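Long-range contact in succinylglutamate desuccinylase/aspartoacylase (Ruegeria sp. TM1040, PDB 3NA6), which probably hydrolyses the amide bond of an N-acylated amino acid such as N-succinylglutamate or N-acetylaspartate: residues G266-M271 with S310-G315. Sequence-based numbering, arbitrary orientation.
Sequences GLFEIM and SRHFPG
Arg311 reaches across to Ile270 and Phe268, and following it outward from CB passes Ile270 first and meets Phe268 at the tip. Arg311 CB meets Ile270 CD1 at 3.6 Å, and CD passes the same methyl. A bend at chi3 (-65°) turns the guanidinium toward the carbonyl of His312. There Arg311 NE donates to His312 O at 2.8 Å and NH2 to that same oxygen, which lies in the guanidinium plane; this side-on grip fixes the group's rotation. Ile270 CG2 sits over one guanidinium face, 3.5 Å from Arg311 NH1, while Arg311 NH2 comes to the edge of the Phe268 ring, 3.8 Å from Phe268 CE2. NH1 turns to Ser217 O of a second subunit. A leucine in place of Arg311 would probably leave His312 O without both donors and Ser217 O of that subunit without its mate.

His312 points its ring edge, through CD2, at the face of Phe268, a T-shaped pair with planes at 75°, and His312 CB makes a CH-pi contact 4.2 Å from the Phe268 ring centroid. His312 NE2 is hydrogen-bonded to Met316 O. The backbone joins once, through a nearly straight bond from Phe268 N to Gly315 O (2.8 Å, 168°). Strand 266-270 lies between strands 283-288 and 316-317 in one antiparallel sheet, whereas strand 306-312 belongs to another; these side chains pack between the two sheets, where the axes of the short segments 266-270 and 310-312 approach to 9.0 Å and run close to antiparallel.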
loop_
_atom_site.group_PDB
_atom_site.type_symbol
_atom_site.label_atom_id
_atom_site.label_comp_id
_atom_site.label_asym_id
_atom_site.label_seq_id
_atom_site.Cartn_x
_atom_site.Cartn_y
_atom_site.Cartn_z
ATOM N N GLY A 266 8.719 -7.178 -21.593
ATOM C CA GLY A 266 9.310 -8.492 -21.494
ATOM C C GLY A 266 10.659 -8.536 -20.832
ATOM O O GLY A 266 11.076 -7.580 -20.136
ATOM N N LEU A 267 11.311 -9.672 -21.064
ATOM C CA LEU A 267 12.670 -9.968 -20.641
ATOM C C LEU A 267 13.637 -9.286 -21.600
ATOM O O LEU A 267 13.671 -9.581 -22.786
ATOM C CB LEU A 267 12.911 -11.488 -20.652
ATOM C CG LEU A 267 14.298 -12.008 -20.241
ATOM C CD1 LEU A 267 14.582 -11.545 -18.832
ATOM C CD2 LEU A 267 14.435 -13.546 -20.364
ATOM N N PHE A 268 14.467 -8.410 -21.068
ATOM C CA PHE A 268 15.317 -7.549 -21.905
ATOM C C PHE A 268 16.692 -8.178 -22.097
ATOM O O PHE A 268 17.403 -8.449 -21.111
ATOM C CB PHE A 268 15.498 -6.211 -21.209
ATOM C CG PHE A 268 16.286 -5.215 -21.996
ATOM C CD1 PHE A 268 15.798 -4.732 -23.195
ATOM C CD2 PHE A 268 17.493 -4.747 -21.538
ATOM C CE1 PHE A 268 16.459 -3.804 -23.914
ATOM C CE2 PHE A 268 18.204 -3.805 -22.301
ATOM C CZ PHE A 268 17.653 -3.324 -23.471
ATOM N N GLU A 269 17.052 -8.435 -23.348
ATOM C CA GLU A 269 18.374 -8.923 -23.671
ATOM C C GLU A 269 19.128 -7.909 -24.536
ATOM O O GLU A 269 18.841 -7.759 -25.737
ATOM C CB GLU A 269 18.352 -10.260 -24.408
ATOM C CG GLU A 269 19.810 -10.751 -24.694
ATOM C CD GLU A 269 19.883 -11.934 -25.591
ATOM O OE1 GLU A 269 18.814 -12.381 -26.033
ATOM O OE2 GLU A 269 21.020 -12.400 -25.869
ATOM N N ILE A 270 20.103 -7.224 -23.948
ATOM C CA ILE A 270 20.933 -6.296 -24.744
ATOM C C ILE A 270 21.966 -7.143 -25.485
ATOM O O ILE A 270 22.354 -8.213 -24.985
ATOM C CB ILE A 270 21.576 -5.218 -23.866
ATOM C CG1 ILE A 270 22.009 -4.048 -24.750
ATOM C CG2 ILE A 270 22.734 -5.768 -23.042
ATOM C CD1 ILE A 270 21.625 -2.756 -24.242
HETATM N N MSE A 271 22.399 -6.696 -26.663
HETATM C CA MSE A 271 23.348 -7.477 -27.481
HETATM C C MSE A 271 24.783 -6.942 -27.509
HETATM O O MSE A 271 25.718 -7.640 -27.924
HETATM C CB MSE A 271 22.828 -7.595 -28.910
HETATM C CG MSE A 271 21.437 -8.198 -28.998
HETATM SE SE MSE A 271 21.191 -9.935 -28.080
HETATM C CE MSE A 271 22.456 -11.051 -29.026
ATOM N N SER A 310 23.773 4.625 -24.148
ATOM C CA SER A 310 22.766 4.533 -23.105
ATOM C C SER A 310 22.005 3.233 -23.258
ATOM O O SER A 310 21.797 2.776 -24.377
ATOM C CB SER A 310 21.775 5.696 -23.210
ATOM O OG SER A 310 20.947 5.702 -22.043
ATOM N N ARG A 311 21.590 2.632 -22.148
ATOM C CA ARG A 311 20.740 1.432 -22.214
ATOM C C ARG A 311 19.707 1.380 -21.112
ATOM O O ARG A 311 19.942 1.889 -20.020
ATOM C CB ARG A 311 21.573 0.151 -22.166
ATOM C CG ARG A 311 22.567 0.031 -21.000
ATOM C CD ARG A 311 22.944 -1.445 -20.707
ATOM N NE ARG A 311 21.768 -2.203 -20.239
ATOM C CZ ARG A 311 21.779 -3.489 -19.868
ATOM N NH1 ARG A 311 22.891 -4.191 -19.910
ATOM N NH2 ARG A 311 20.653 -4.077 -19.463
ATOM N N HIS A 312 18.574 0.745 -21.411
ATOM C CA HIS A 312 17.625 0.351 -20.381
ATOM C C HIS A 312 18.389 -0.553 -19.438
ATOM O O HIS A 312 19.064 -1.473 -19.906
ATOM C CB HIS A 312 16.467 -0.430 -21.017
ATOM C CG HIS A 312 15.484 -0.984 -20.038
ATOM N ND1 HIS A 312 14.469 -0.226 -19.484
ATOM C CD2 HIS A 312 15.325 -2.241 -19.554
ATOM C CE1 HIS A 312 13.755 -0.988 -18.672
ATOM N NE2 HIS A 312 14.246 -2.216 -18.702
ATOM N N PHE A 313 18.254 -0.336 -18.129
ATOM C CA PHE A 313 18.992 -1.139 -17.151
ATOM C C PHE A 313 18.333 -2.457 -16.663
ATOM O O PHE A 313 18.936 -3.515 -16.795
ATOM C CB PHE A 313 19.416 -0.235 -15.998
ATOM C CG PHE A 313 20.315 -0.889 -15.003
ATOM C CD1 PHE A 313 21.674 -0.889 -15.200
ATOM C CD2 PHE A 313 19.807 -1.446 -13.844
ATOM C CE1 PHE A 313 22.515 -1.466 -14.295
ATOM C CE2 PHE A 313 20.651 -2.016 -12.925
ATOM C CZ PHE A 313 22.019 -2.011 -13.163
ATOM N N PRO A 314 17.079 -2.412 -16.144
ATOM C CA PRO A 314 16.524 -3.584 -15.511
ATOM C C PRO A 314 16.274 -4.755 -16.455
ATOM O O PRO A 314 16.102 -4.573 -17.648
ATOM C CB PRO A 314 15.178 -3.075 -14.900
ATOM C CG PRO A 314 15.324 -1.613 -14.810
ATOM C CD PRO A 314 16.207 -1.236 -15.981
ATOM N N GLY A 315 16.276 -5.954 -15.887
ATOM C CA GLY A 315 16.014 -7.174 -16.606
ATOM C C GLY A 315 14.701 -7.186 -17.339
ATOM O O GLY A 315 14.581 -7.823 -18.372
#